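Local coordinates for protein 2-c-methyl-d-erythritol 4-phosphate cytidylyltransferase (Streptococcus pneumoniae, PDB 2VSH) that transfers the cytidylyl group of CTP to D-ribitol 5-phosphate, making the CDP-activated ribitol used for teichoic acid precursors, at residues Val42-Ile47 with Met123-Ile128; Val137-Glu142 with Ala209-Glu214; Thr170-Arg175 with Asp196-Phe201. All coordinates share one frame; numbering follows the deposited sequence.

Interaction 1. Residues Val42-Ile47 with Met123-Ile128; sequences VLEPSI and MIQDNI
Two torsions bring Glu-44 and Gln-125 together: Glu-44 sends CG out opposite its own backbone N (chi1 174°) and then folds at chi2 (51°), while the Gln-125 chain stays extended beyond CG. The bend delivers the carboxylate to the end of the amide, and Gln-125 NE2 donates to Glu-44 OE2 over 2.8 Å in a nearly straight bond (169° at the hydrogen). The acceptor uses its syn lone pair and lies in the amide plane, yet the carboxylate is turned almost perpendicular to that plane. Gln-125 CG also runs close to the same oxygen, 3.4 Å from Glu-44 OE2.

The other carboxylate oxygen serves its own loop. Glu-44 OE1 accepts from Ser-46 OG at 2.8 Å and from Ser-46 N at 3.1 Å; the two donors come from opposite faces of the carboxylate plane, both on the anti side. Since Glu-44 to Ile-47 form a type I beta turn, these bonds tie the first residue of the turn to its third and restrain rotation of the carboxylate.

Van der Waals contacts lie alongside. Glu-44 CG passes Ile-124 CG2, and the Ile-128 CD1 methyl meets the hydroxyl oxygen Ser-46 OG at 3.6 Å, with Ile-3 of strand 3-9 packing against both Ser-46 and Ile-128. Three donors thus share the two oxygens of a buried carboxylate, an arrangement that probably stabilises its negative charge and couples the turn after helix 33-42 to the side of helix 121-133.

Interaction 2. Residues Val137-Glu142 with Ala209-Glu214; sequences VDTVVE and ALAKGE
Val-137 opens the pairing with Ala-209: its CG1 presses on Ala-211 CB at 3.5 Å, tighter than usual for two carbons, and its CA-H points at Ala-209 O. Asp-138 then bonds in both directions, its N donating to Ala-209 O (3.0 Å) and its O accepting from Ala-211 N (2.9 Å), the staggered pattern of parallel strands. Thr-139, paired with Ala-211, lies on the same sheet face as Val-137, and its CG2 comes to 3.3 Å from Gly-213 CA. At Val-140 the N donates to Ala-211 O (2.9 Å), and the O receives Gly-213 N in the shortest bond of the set, 2.7 Å; Val-140 CG2 meets Leu-210 CD2. Gly-213 already lies past the end of strand 208-212, and Val-141 CG1 rests on the backbone there, 3.4 Å from Glu-214 N. The two short strand axes lie 53° apart, consistent with strong local twist or divergence.

Strand 208-212 is one of the two outermost strands of this chain's mixed sheet, beside 136-142, whose far side pairs with 165-175. Helix 121-133 packs on the Val-137 and Ala-211 face through Asn-127. Leu-210 makes backbone hydrogen bonds to the second subunit, whose Ile-156 packs on Asp-138 and Leu-210.

Interaction 3. Residues Thr170-Arg175 with Asp196-Phe201; sequences TPQTFR and DACKIF
Asp-196 OD2 accepts from Lys-199 N at 2.9 Å, on the lone pair directed away from the other carboxylate oxygen, and so caps the first turn of helix 197-203. The N-H...O angle of 152° supports the assignment of Asp-196 as N-cap. Its carboxylate also lies beside the amide of Gln-172, whose plane stands nearly at a right angle to it. The extended Gln-172 side chain runs along the helix start, with Cys-198 SG 3.7 Å from Gln-172 CG.

Farther along the strand the contact becomes aromatic. Phe-174 holds CG between its backbone N and carbonyl carbon (chi1 41°), which tips the ring over the helix. Phe-201 CE1 sits over one face of that ring, 3.8 Å from Phe-174 CG, and Phe-201 CZ touches Phe-174 CB at 3.6 Å. The ring planes are close to parallel, 24° apart, but with centroids 5.2 Å from each other the offset leaves little face-to-face overlap. Ala-197 CB approaches Phe-174 CE2 obliquely at 3.7 Å. Phe-179 meets the Phe-174 ring as well, and Ile-159 of the second subunit packs on Asp-196 and Cys-198.

Here a helix packs through small and aromatic side chains on a strand of the central mixed sheet, the helix-on-sheet layering of the GT-A-type nucleotidyltransferase fold. Ala-197 also touches Asn-87, which probably belongs to the CTP site.

Asn-127, on the helix of interaction 1, connects all three contacts: its ND2 lies 2.9 Å from Thr-139 OG1 of interaction 2, and its OD1 2.7 Å from Thr-173 OG1 of interaction 3, both probable hydrogen bonds. Interactions 2 and 3 share the sheet, where Val-137 N meets Thr-173 O at 2.8 Å, and 170-175 with 196-201 is nested in the chain loop closed by 137-142 with 209-214. Their centres are 11 Å apart, and both touch the second subunit. Interaction 1 lies away from the probable CTP site, whereas the side chain of Gln-172 is about 6 Å from that of Leu-8, and that of Asp-138 about 8 Å from that of Arg-86.

Interaction 1. Residues Val42-Ile47 with Met123-Ile128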
ATOM      1  N   VAL A  42      -9.456 -20.840  16.616  1.00 26.38           N
ATOM      2  CA  VAL A  42      -9.825 -21.992  17.467  1.00 26.95           C
ATOM      3  C   VAL A  42      -9.871 -21.702  18.967  1.00 27.44           C
ATOM      4  O   VAL A  42     -10.620 -22.363  19.691  1.00 28.12           O
ATOM      5  CB  VAL A  42      -8.943 -23.278  17.232  1.00 27.58           C
ATOM      6  CG1 VAL A  42      -8.923 -23.690  15.765  1.00 26.87           C
ATOM      7  CG2 VAL A  42      -7.521 -23.127  17.806  1.00 29.05           C
ATOM      8  N   LEU A  43      -9.064 -20.761  19.449  1.00 26.85           N
ATOM      9  CA  LEU A  43      -9.069 -20.476  20.884  1.00 28.64           C
ATOM     10  C   LEU A  43     -10.223 -19.616  21.317  1.00 27.62           C
ATOM     11  O   LEU A  43     -10.598 -19.629  22.497  1.00 29.41           O
ATOM     12  CB  LEU A  43      -7.780 -19.796  21.345  1.00 30.09           C
ATOM     13  CG  LEU A  43      -6.562 -20.623  21.688  1.00 31.74           C
ATOM     14  CD1 LEU A  43      -5.516 -19.650  22.190  1.00 34.29           C
ATOM     15  CD2 LEU A  43      -6.888 -21.673  22.741  1.00 34.27           C
ATOM     16  N   GLU A  44     -10.770 -18.853  20.379  1.00 25.60           N
ATOM     17  CA  GLU A  44     -11.819 -17.894  20.712  1.00 25.06           C
ATOM     18  C   GLU A  44     -13.069 -18.622  21.199  1.00 25.43           C
ATOM     19  O   GLU A  44     -13.744 -19.290  20.407  1.00 24.79           O
ATOM     20  CB  GLU A  44     -12.119 -16.976  19.514  1.00 23.40           C
ATOM     21  CG  GLU A  44     -13.312 -16.030  19.733  1.00 23.81           C
ATOM     22  CD  GLU A  44     -13.220 -15.264  21.030  1.00 23.98           C
ATOM     23  OE1 GLU A  44     -14.231 -15.197  21.753  1.00 24.31           O
ATOM     24  OE2 GLU A  44     -12.126 -14.748  21.338  1.00 24.99           O
ATOM     25  N   PRO A  45     -13.393 -18.492  22.505  1.00 26.96           N
ATOM     26  CA  PRO A  45     -14.523 -19.277  23.008  1.00 27.54           C
ATOM     27  C   PRO A  45     -15.877 -18.950  22.376  1.00 26.49           C
ATOM     28  O   PRO A  45     -16.773 -19.789  22.430  1.00 27.14           O
ATOM     29  CB  PRO A  45     -14.531 -18.977  24.509  1.00 29.34           C
ATOM     30  CG  PRO A  45     -13.838 -17.681  24.648  1.00 29.68           C
ATOM     31  CD  PRO A  45     -12.779 -17.688  23.578  1.00 27.90           C
ATOM     32  N   SER A  46     -16.035 -17.766  21.789  1.00 25.09           N
ATOM     33  CA  SER A  46     -17.374 -17.364  21.305  1.00 25.37           C
ATOM     34  C   SER A  46     -17.679 -17.808  19.861  1.00 23.63           C
ATOM     35  O   SER A  46     -18.782 -17.592  19.365  1.00 23.99           O
ATOM     36  CB  SER A  46     -17.610 -15.861  21.502  1.00 25.12           C
ATOM     37  OG  SER A  46     -16.774 -15.079  20.659  1.00 23.70           O
ATOM     38  N   ILE A  47     -16.716 -18.460  19.211  1.00 23.20           N
ATOM     39  CA  ILE A  47     -16.869 -18.953  17.838  0.50 21.83           C
ATOM     40  C   ILE A  47     -17.481 -20.354  17.839  1.00 22.71           C
ATOM     41  O   ILE A  47     -16.933 -21.266  18.464  1.00 23.07           O
ATOM     42  CB  ILE A  47     -15.491 -18.995  17.092  0.50 21.20           C
ATOM     43  CG1 ILE A  47     -14.866 -17.591  16.978  0.50 20.12           C
ATOM     44  CG2 ILE A  47     -15.605 -19.665  15.699  0.50 20.62           C
ATOM     45  CD1 ILE A  47     -15.611 -16.615  16.085  0.50 18.72           C
ATOM     46  N   MET A 123      -8.371  -8.407  17.740  1.00 21.00           N
ATOM     47  CA  MET A 123      -9.024  -8.012  16.489  1.00 21.47           C
ATOM     48  C   MET A 123     -10.338  -8.761  16.273  1.00 21.18           C
ATOM     49  O   MET A 123     -11.359  -8.139  15.973  1.00 22.75           O
ATOM     50  CB  MET A 123      -8.093  -8.274  15.302  1.00 20.78           C
ATOM     51  CG  MET A 123      -6.920  -7.298  15.225  1.00 21.57           C
ATOM     52  SD  MET A 123      -5.713  -7.841  14.003  1.00 24.93           S
ATOM     53  CE  MET A 123      -4.364  -6.886  14.552  1.00 25.09           C
ATOM     54  N   ILE A 124     -10.300 -10.086  16.442  1.00 20.20           N
ATOM     55  CA  ILE A 124     -11.491 -10.944  16.360  1.00 19.21           C
ATOM     56  C   ILE A 124     -12.554 -10.477  17.346  1.00 19.74           C
ATOM     57  O   ILE A 124     -13.711 -10.342  16.991  1.00 19.31           O
ATOM     58  CB  ILE A 124     -11.146 -12.408  16.669  1.00 19.01           C
ATOM     59  CG1 ILE A 124     -10.234 -12.963  15.578  1.00 18.70           C
ATOM     60  CG2 ILE A 124     -12.430 -13.267  16.840  1.00 17.54           C
ATOM     61  CD1 ILE A 124      -9.384 -14.137  16.023  1.00 21.83           C
ATOM     62  N   GLN A 125     -12.141 -10.251  18.590  1.00 20.92           N
ATOM     63  CA  GLN A 125     -13.053  -9.828  19.629  1.00 21.66           C
ATOM     64  C   GLN A 125     -13.664  -8.440  19.376  1.00 21.86           C
ATOM     65  O   GLN A 125     -14.853  -8.252  19.582  1.00 21.84           O
ATOM     66  CB  GLN A 125     -12.370  -9.926  20.997  1.00 23.39           C
ATOM     67  CG  GLN A 125     -12.271 -11.386  21.474  1.00 22.75           C
ATOM     68  CD  GLN A 125     -11.424 -11.559  22.714  1.00 23.53           C
ATOM     69  OE1 GLN A 125     -10.979 -10.588  23.331  1.00 21.31           O
ATOM     70  NE2 GLN A 125     -11.170 -12.818  23.074  1.00 24.68           N
ATOM     71  N   ASP A 126     -12.850  -7.483  18.949  1.00 21.97           N
ATOM     72  CA  ASP A 126     -13.341  -6.156  18.537  1.00 23.10           C
ATOM     73  C   ASP A 126     -14.379  -6.201  17.427  1.00 21.95           C
ATOM     74  O   ASP A 126     -15.378  -5.489  17.491  1.00 22.73           O
ATOM     75  CB  ASP A 126     -12.187  -5.257  18.097  1.00 23.01           C
ATOM     76  CG  ASP A 126     -11.404  -4.726  19.258  1.00 25.96           C
ATOM     77  OD1 ASP A 126     -11.704  -5.126  20.407  1.00 27.16           O
ATOM     78  OD2 ASP A 126     -10.488  -3.903  19.027  1.00 27.86           O
ATOM     79  N   ASN A 127     -14.120  -7.031  16.418  1.00 21.53           N
ATOM     80  CA  ASN A 127     -15.043  -7.266  15.316  1.00 20.89           C
ATOM     81  C   ASN A 127     -16.380  -7.785  15.771  1.00 21.84           C
ATOM     82  O   ASN A 127     -17.427  -7.299  15.341  1.00 21.67           O
ATOM     83  CB  ASN A 127     -14.420  -8.240  14.300  1.00 20.03           C
ATOM     84  CG  ASN A 127     -13.742  -7.516  13.171  1.00 19.81           C
ATOM     85  OD1 ASN A 127     -14.300  -7.400  12.084  1.00 19.99           O
ATOM     86  ND2 ASN A 127     -12.548  -6.986  13.431  1.00 20.81           N
ATOM     87  N   ILE A 128     -16.342  -8.775  16.661  1.00 22.34           N
ATOM     88  CA  ILE A 128     -17.567  -9.341  17.213  1.00 23.01           C
ATOM     89  C   ILE A 128     -18.331  -8.283  18.019  1.00 24.36           C
ATOM     90  O   ILE A 128     -19.550  -8.156  17.894  1.00 24.17           O
ATOM     91  CB  ILE A 128     -17.267 -10.604  18.072  1.00 23.54           C
ATOM     92  CG1 ILE A 128     -16.802 -11.760  17.157  1.00 22.42           C
ATOM     93  CG2 ILE A 128     -18.497 -11.006  18.898  1.00 24.96           C
ATOM     94  CD1 ILE A 128     -15.999 -12.865  17.892  1.00 23.36           C
TER

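Interaction 2. Residues Val137-Glu142 with Ala209-Glu214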
ATOM      1  N   VAL A 137     -18.616  -4.524  10.007  1.00 18.99           N
ATOM      2  CA  VAL A 137     -17.356  -4.031  10.564  1.00 19.78           C
ATOM      3  C   VAL A 137     -16.261  -4.291   9.544  1.00 20.00           C
ATOM      4  O   VAL A 137     -16.207  -5.355   8.951  1.00 19.61           O
ATOM      5  CB  VAL A 137     -16.980  -4.773  11.893  1.00 19.47           C
ATOM      6  CG1 VAL A 137     -15.749  -4.110  12.560  1.00 19.83           C
ATOM      7  CG2 VAL A 137     -18.148  -4.798  12.851  1.00 19.74           C
ATOM      8  N   ASP A 138     -15.400  -3.306   9.338  1.00 20.77           N
ATOM      9  CA  ASP A 138     -14.274  -3.463   8.448  1.00 19.93           C
ATOM     10  C   ASP A 138     -13.044  -3.174   9.282  1.00 19.88           C
ATOM     11  O   ASP A 138     -12.964  -2.132   9.937  1.00 20.71           O
ATOM     12  CB  ASP A 138     -14.384  -2.438   7.316  1.00 20.82           C
ATOM     13  CG  ASP A 138     -13.550  -2.782   6.110  1.00 21.79           C
ATOM     14  OD1 ASP A 138     -12.832  -3.801   6.123  1.00 22.91           O
ATOM     15  OD2 ASP A 138     -13.618  -2.008   5.120  1.00 24.79           O
ATOM     16  N   THR A 139     -12.079  -4.087   9.254  1.00 19.64           N
ATOM     17  CA  THR A 139     -10.828  -3.887   9.979  1.00 19.02           C
ATOM     18  C   THR A 139      -9.868  -3.087   9.124  1.00 19.96           C
ATOM     19  O   THR A 139      -9.494  -3.501   8.013  1.00 20.02           O
ATOM     20  CB  THR A 139     -10.196  -5.209  10.429  1.00 17.90           C
ATOM     21  OG1 THR A 139     -11.185  -6.034  11.041  1.00 17.09           O
ATOM     22  CG2 THR A 139      -9.129  -4.961  11.455  1.00 18.36           C
ATOM     23  N   VAL A 140      -9.452  -1.944   9.655  1.00 20.66           N
ATOM     24  CA  VAL A 140      -8.603  -1.023   8.924  1.00 22.07           C
ATOM     25  C   VAL A 140      -7.452  -0.487   9.776  1.00 22.99           C
ATOM     26  O   VAL A 140      -7.496  -0.553  11.008  1.00 23.59           O
ATOM     27  CB  VAL A 140      -9.412   0.179   8.361  1.00 23.24           C
ATOM     28  CG1 VAL A 140     -10.609  -0.298   7.522  1.00 22.80           C
ATOM     29  CG2 VAL A 140      -9.899   1.094   9.505  1.00 23.73           C
ATOM     30  N   VAL A 141      -6.443   0.050   9.099  1.00 24.93           N
ATOM     31  CA  VAL A 141      -5.380   0.842   9.718  1.00 26.83           C
ATOM     32  C   VAL A 141      -5.284   2.174   8.967  1.00 28.05           C
ATOM     33  O   VAL A 141      -5.752   2.283   7.830  1.00 26.33           O
ATOM     34  CB  VAL A 141      -3.995   0.120   9.680  1.00 28.41           C
ATOM     35  CG1 VAL A 141      -3.974  -1.050  10.639  1.00 28.30           C
ATOM     36  CG2 VAL A 141      -3.622  -0.325   8.273  1.00 29.08           C
ATOM     37  N   GLU A 142      -4.684   3.182   9.586  1.00 30.69           N
ATOM     38  CA  GLU A 142      -4.414   4.428   8.869  1.00 33.68           C
ATOM     39  C   GLU A 142      -3.546   4.164   7.648  1.00 34.17           C
ATOM     40  O   GLU A 142      -2.542   3.456   7.736  1.00 36.05           O
ATOM     41  CB  GLU A 142      -3.733   5.453   9.771  1.00 36.63           C
ATOM     42  CG  GLU A 142      -4.625   5.974  10.883  1.00 38.44           C
ATOM     43  CD  GLU A 142      -3.956   7.028  11.744  1.00 43.48           C
ATOM     44  OE1 GLU A 142      -2.855   7.512  11.381  1.00 47.95           O
ATOM     45  OE2 GLU A 142      -4.544   7.378  12.795  1.00 47.69           O
ATOM     46  N   ALA A 209     -18.925   0.078  10.783  1.00 23.85           N
ATOM     47  CA  ALA A 209     -17.987   0.578  11.786  1.00 24.36           C
ATOM     48  C   ALA A 209     -16.554   0.211  11.427  1.00 24.08           C
ATOM     49  O   ALA A 209     -16.314  -0.805  10.757  1.00 22.81           O
ATOM     50  CB  ALA A 209     -18.326  -0.010  13.146  1.00 24.54           C
ATOM     51  N   LEU A 210     -15.606   1.038  11.873  1.00 24.41           N
ATOM     52  CA  LEU A 210     -14.193   0.741  11.697  1.00 24.07           C
ATOM     53  C   LEU A 210     -13.683  -0.046  12.912  1.00 24.16           C
ATOM     54  O   LEU A 210     -13.911   0.357  14.048  1.00 24.10           O
ATOM     55  CB  LEU A 210     -13.379   2.040  11.530  1.00 24.51           C
ATOM     56  CG  LEU A 210     -13.795   2.974  10.382  1.00 25.43           C
ATOM     57  CD1 LEU A 210     -12.895   4.221  10.325  1.00 27.60           C
ATOM     58  CD2 LEU A 210     -13.808   2.251   9.046  1.00 25.23           C
ATOM     59  N   ALA A 211     -13.008  -1.171  12.666  1.00 23.17           N
ATOM     60  CA  ALA A 211     -12.256  -1.864  13.720  1.00 23.42           C
ATOM     61  C   ALA A 211     -10.770  -1.629  13.485  1.00 24.17           C
ATOM     62  O   ALA A 211     -10.323  -1.498  12.351  1.00 23.05           O
ATOM     63  CB  ALA A 211     -12.572  -3.361  13.741  1.00 22.11           C
ATOM     64  N   LYS A 212     -10.018  -1.567  14.577  1.00 26.14           N
ATOM     65  CA  LYS A 212      -8.598  -1.275  14.534  1.00 27.56           C
ATOM     66  C   LYS A 212      -7.860  -2.527  14.104  1.00 26.72           C
ATOM     67  O   LYS A 212      -7.918  -3.561  14.773  1.00 26.82           O
ATOM     68  CB  LYS A 212      -8.135  -0.766  15.918  1.00 28.57           C
ATOM     69  CG  LYS A 212      -6.630  -0.603  16.118  1.00 31.81           C
ATOM     70  CD  LYS A 212      -6.325  -0.066  17.534  1.00 33.54           C
ATOM     71  CE  LYS A 212      -5.035  -0.656  18.142  1.00 39.13           C
ATOM     72  NZ  LYS A 212      -3.831  -0.422  17.293  1.00 39.21           N
ATOM     73  N   GLY A 213      -7.203  -2.433  12.954  1.00 26.40           N
ATOM     74  CA  GLY A 213      -6.323  -3.483  12.465  1.00 26.22           C
ATOM     75  C   GLY A 213      -4.961  -3.357  13.104  1.00 27.49           C
ATOM     76  O   GLY A 213      -4.829  -2.797  14.190  1.00 28.54           O
ATOM     77  N   GLU A 214      -3.945  -3.894  12.437  1.00 27.87           N
ATOM     78  CA  GLU A 214      -2.568  -3.775  12.895  1.00 29.34           C
ATOM     79  C   GLU A 214      -1.678  -3.750  11.669  1.00 28.60           C
ATOM     80  O   GLU A 214      -1.975  -4.416  10.671  1.00 26.91           O
ATOM     81  CB  GLU A 214      -2.208  -4.980  13.769  1.00 29.92           C
ATOM     82  CG  GLU A 214      -1.317  -4.673  14.937  1.00 35.87           C
ATOM     83  CD  GLU A 214      -2.024  -3.915  16.037  1.00 39.35           C
ATOM     84  OE1 GLU A 214      -1.678  -2.739  16.240  1.00 42.16           O
ATOM     85  OE2 GLU A 214      -2.923  -4.484  16.694  1.00 41.87           O
TER

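Interaction 3. Residues Thr170-Arg175 with Asp196-Phe201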
ATOM      1  N   THR A 170      -8.605  -7.364   6.795  1.00 18.82           N
ATOM      2  CA  THR A 170      -9.690  -8.186   7.315  1.00 18.58           C
ATOM      3  C   THR A 170      -9.350  -8.503   8.781  1.00 18.49           C
ATOM      4  O   THR A 170      -8.191  -8.367   9.165  1.00 19.18           O
ATOM      5  CB  THR A 170      -9.995  -9.435   6.438  1.00 17.42           C
ATOM      6  OG1 THR A 170      -8.987 -10.444   6.594  1.00 18.36           O
ATOM      7  CG2 THR A 170     -10.165  -9.060   4.949  1.00 18.70           C
ATOM      8  N   PRO A 171     -10.335  -8.940   9.599  1.00 19.03           N
ATOM      9  CA  PRO A 171     -11.751  -9.285   9.330  1.00 18.52           C
ATOM     10  C   PRO A 171     -12.708  -8.235   8.752  1.00 18.42           C
ATOM     11  O   PRO A 171     -12.502  -7.025   8.864  1.00 19.21           O
ATOM     12  CB  PRO A 171     -12.268  -9.774  10.697  1.00 19.01           C
ATOM     13  CG  PRO A 171     -11.082 -10.233  11.420  1.00 18.99           C
ATOM     14  CD  PRO A 171      -9.978  -9.255  10.993  1.00 19.20           C
ATOM     15  N   GLN A 172     -13.748  -8.755   8.111  1.00 17.97           N
ATOM     16  CA  GLN A 172     -14.942  -8.020   7.763  1.00 18.58           C
ATOM     17  C   GLN A 172     -16.097  -8.846   8.317  1.00 18.47           C
ATOM     18  O   GLN A 172     -16.231 -10.038   8.009  1.00 17.41           O
ATOM     19  CB  GLN A 172     -15.046  -7.845   6.247  1.00 18.28           C
ATOM     20  CG  GLN A 172     -13.862  -7.109   5.657  1.00 18.47           C
ATOM     21  CD  GLN A 172     -13.964  -6.845   4.156  1.00 19.37           C
ATOM     22  OE1 GLN A 172     -13.550  -5.790   3.686  1.00 21.73           O
ATOM     23  NE2 GLN A 172     -14.494  -7.804   3.404  1.00 19.64           N
ATOM     24  N   THR A 173     -16.917  -8.211   9.150  1.00 19.25           N
ATOM     25  CA  THR A 173     -17.861  -8.927  10.005  1.00 19.72           C
ATOM     26  C   THR A 173     -19.286  -8.395   9.834  1.00 20.30           C
ATOM     27  O   THR A 173     -19.513  -7.188   9.762  1.00 19.69           O
ATOM     28  CB  THR A 173     -17.404  -8.840  11.492  1.00 20.58           C
ATOM     29  OG1 THR A 173     -16.089  -9.403  11.596  1.00 20.45           O
ATOM     30  CG2 THR A 173     -18.358  -9.586  12.436  1.00 20.37           C
ATOM     31  N   PHE A 174     -20.246  -9.314   9.757  1.00 20.63           N
ATOM     32  CA  PHE A 174     -21.622  -8.949   9.473  1.00 21.42           C
ATOM     33  C   PHE A 174     -22.574 -10.126   9.697  1.00 21.76           C
ATOM     34  O   PHE A 174     -22.145 -11.271   9.772  1.00 20.78           O
ATOM     35  CB  PHE A 174     -21.739  -8.398   8.024  1.00 21.20           C
ATOM     36  CG  PHE A 174     -20.930  -9.159   7.008  1.00 20.15           C
ATOM     37  CD1 PHE A 174     -21.312 -10.431   6.600  1.00 21.07           C
ATOM     38  CD2 PHE A 174     -19.783  -8.599   6.453  1.00 19.58           C
ATOM     39  CE1 PHE A 174     -20.545 -11.136   5.669  1.00 20.36           C
ATOM     40  CE2 PHE A 174     -19.027  -9.293   5.523  1.00 18.47           C
ATOM     41  CZ  PHE A 174     -19.408 -10.567   5.134  1.00 19.34           C
ATOM     42  N   ARG A 175     -23.868  -9.833   9.785  1.00 22.10           N
ATOM     43  CA  ARG A 175     -24.890 -10.879   9.904  1.00 22.68           C
ATOM     44  C   ARG A 175     -24.958 -11.626   8.589  1.00 22.87           C
ATOM     45  O   ARG A 175     -24.943 -11.015   7.517  1.00 22.87           O
ATOM     46  CB  ARG A 175     -26.242 -10.271  10.278  1.00 23.15           C
ATOM     47  CG  ARG A 175     -26.307  -9.812  11.735  1.00 22.22           C
ATOM     48  CD  ARG A 175     -27.322  -8.701  11.992  1.00 24.86           C
ATOM     49  NE  ARG A 175     -27.024  -8.125  13.303  1.00 27.09           N
ATOM     50  CZ  ARG A 175     -26.176  -7.119  13.534  1.00 27.84           C
ATOM     51  NH1 ARG A 175     -25.537  -6.504  12.548  1.00 26.84           N
ATOM     52  NH2 ARG A 175     -25.967  -6.723  14.775  1.00 29.87           N
ATOM     53  N   ASP A 196     -15.700  -6.054  -2.836  1.00 25.95           N
ATOM     54  CA  ASP A 196     -15.442  -6.028  -1.409  1.00 25.62           C
ATOM     55  C   ASP A 196     -16.770  -6.154  -0.682  1.00 25.89           C
ATOM     56  O   ASP A 196     -17.757  -5.509  -1.065  1.00 26.55           O
ATOM     57  CB  ASP A 196     -14.723  -4.718  -1.052  1.00 25.96           C
ATOM     58  CG  ASP A 196     -14.457  -4.576   0.429  1.00 26.19           C
ATOM     59  OD1 ASP A 196     -13.327  -4.839   0.871  1.00 25.87           O
ATOM     60  OD2 ASP A 196     -15.379  -4.196   1.162  1.00 26.40           O
ATOM     61  N   ALA A 197     -16.799  -6.978   0.364  1.00 24.82           N
ATOM     62  CA  ALA A 197     -18.039  -7.265   1.081  1.00 24.32           C
ATOM     63  C   ALA A 197     -18.559  -6.016   1.788  1.00 24.54           C
ATOM     64  O   ALA A 197     -19.752  -5.707   1.725  1.00 25.05           O
ATOM     65  CB  ALA A 197     -17.836  -8.420   2.077  1.00 24.25           C
ATOM     66  N   CYS A 198     -17.660  -5.287   2.445  1.00 23.59           N
ATOM     67  CA  CYS A 198     -18.044  -4.037   3.107  1.00 23.74           C
ATOM     68  C   CYS A 198     -18.583  -2.979   2.131  1.00 23.63           C
ATOM     69  O   CYS A 198     -19.510  -2.240   2.467  1.00 24.44           O
ATOM     70  CB  CYS A 198     -16.886  -3.488   3.942  1.00 23.51           C
ATOM     71  SG  CYS A 198     -16.539  -4.553   5.390  1.00 24.62           S
ATOM     72  N   LYS A 199     -18.007  -2.911   0.937  1.00 22.89           N
ATOM     73  CA  LYS A 199     -18.482  -1.998  -0.127  1.00 24.18           C
ATOM     74  C   LYS A 199     -19.976  -2.180  -0.427  1.00 24.07           C
ATOM     75  O   LYS A 199     -20.693  -1.208  -0.649  1.00 26.01           O
ATOM     76  CB  LYS A 199     -17.640  -2.185  -1.401  1.00 24.18           C
ATOM     77  CG  LYS A 199     -18.062  -1.374  -2.626  1.00 28.11           C
ATOM     78  CD  LYS A 199     -18.133   0.123  -2.345  1.00 32.44           C
ATOM     79  CE  LYS A 199     -18.439   0.931  -3.596  1.00 36.70           C
ATOM     80  NZ  LYS A 199     -17.251   1.013  -4.507  1.00 39.97           N
ATOM     81  N   ILE A 200     -20.440  -3.427  -0.416  1.00 23.27           N
ATOM     82  CA  ILE A 200     -21.842  -3.744  -0.683  1.00 23.39           C
ATOM     83  C   ILE A 200     -22.721  -3.146   0.408  1.00 23.81           C
ATOM     84  O   ILE A 200     -23.752  -2.575   0.106  1.00 25.34           O
ATOM     85  CB  ILE A 200     -22.079  -5.263  -0.781  1.00 22.80           C
ATOM     86  CG1 ILE A 200     -21.266  -5.865  -1.938  1.00 22.14           C
ATOM     87  CG2 ILE A 200     -23.572  -5.595  -0.947  1.00 23.51           C
ATOM     88  CD1 ILE A 200     -21.287  -7.385  -1.942  1.00 23.31           C
ATOM     89  N   PHE A 201     -22.306  -3.276   1.671  1.00 23.18           N
ATOM     90  CA  PHE A 201     -23.029  -2.651   2.786  1.00 23.25           C
ATOM     91  C   PHE A 201     -22.988  -1.123   2.668  1.00 23.91           C
ATOM     92  O   PHE A 201     -24.011  -0.455   2.831  1.00 25.05           O
ATOM     93  CB  PHE A 201     -22.473  -3.124   4.157  1.00 22.28           C
ATOM     94  CG  PHE A 201     -22.886  -4.542   4.544  1.00 20.64           C
ATOM     95  CD1 PHE A 201     -22.238  -5.652   3.988  1.00 19.02           C
ATOM     96  CD2 PHE A 201     -23.895  -4.756   5.472  1.00 21.02           C
ATOM     97  CE1 PHE A 201     -22.607  -6.976   4.338  1.00 19.38           C
ATOM     98  CE2 PHE A 201     -24.287  -6.072   5.842  1.00 21.59           C
ATOM     99  CZ  PHE A 201     -23.631  -7.186   5.262  1.00 20.49           C
TER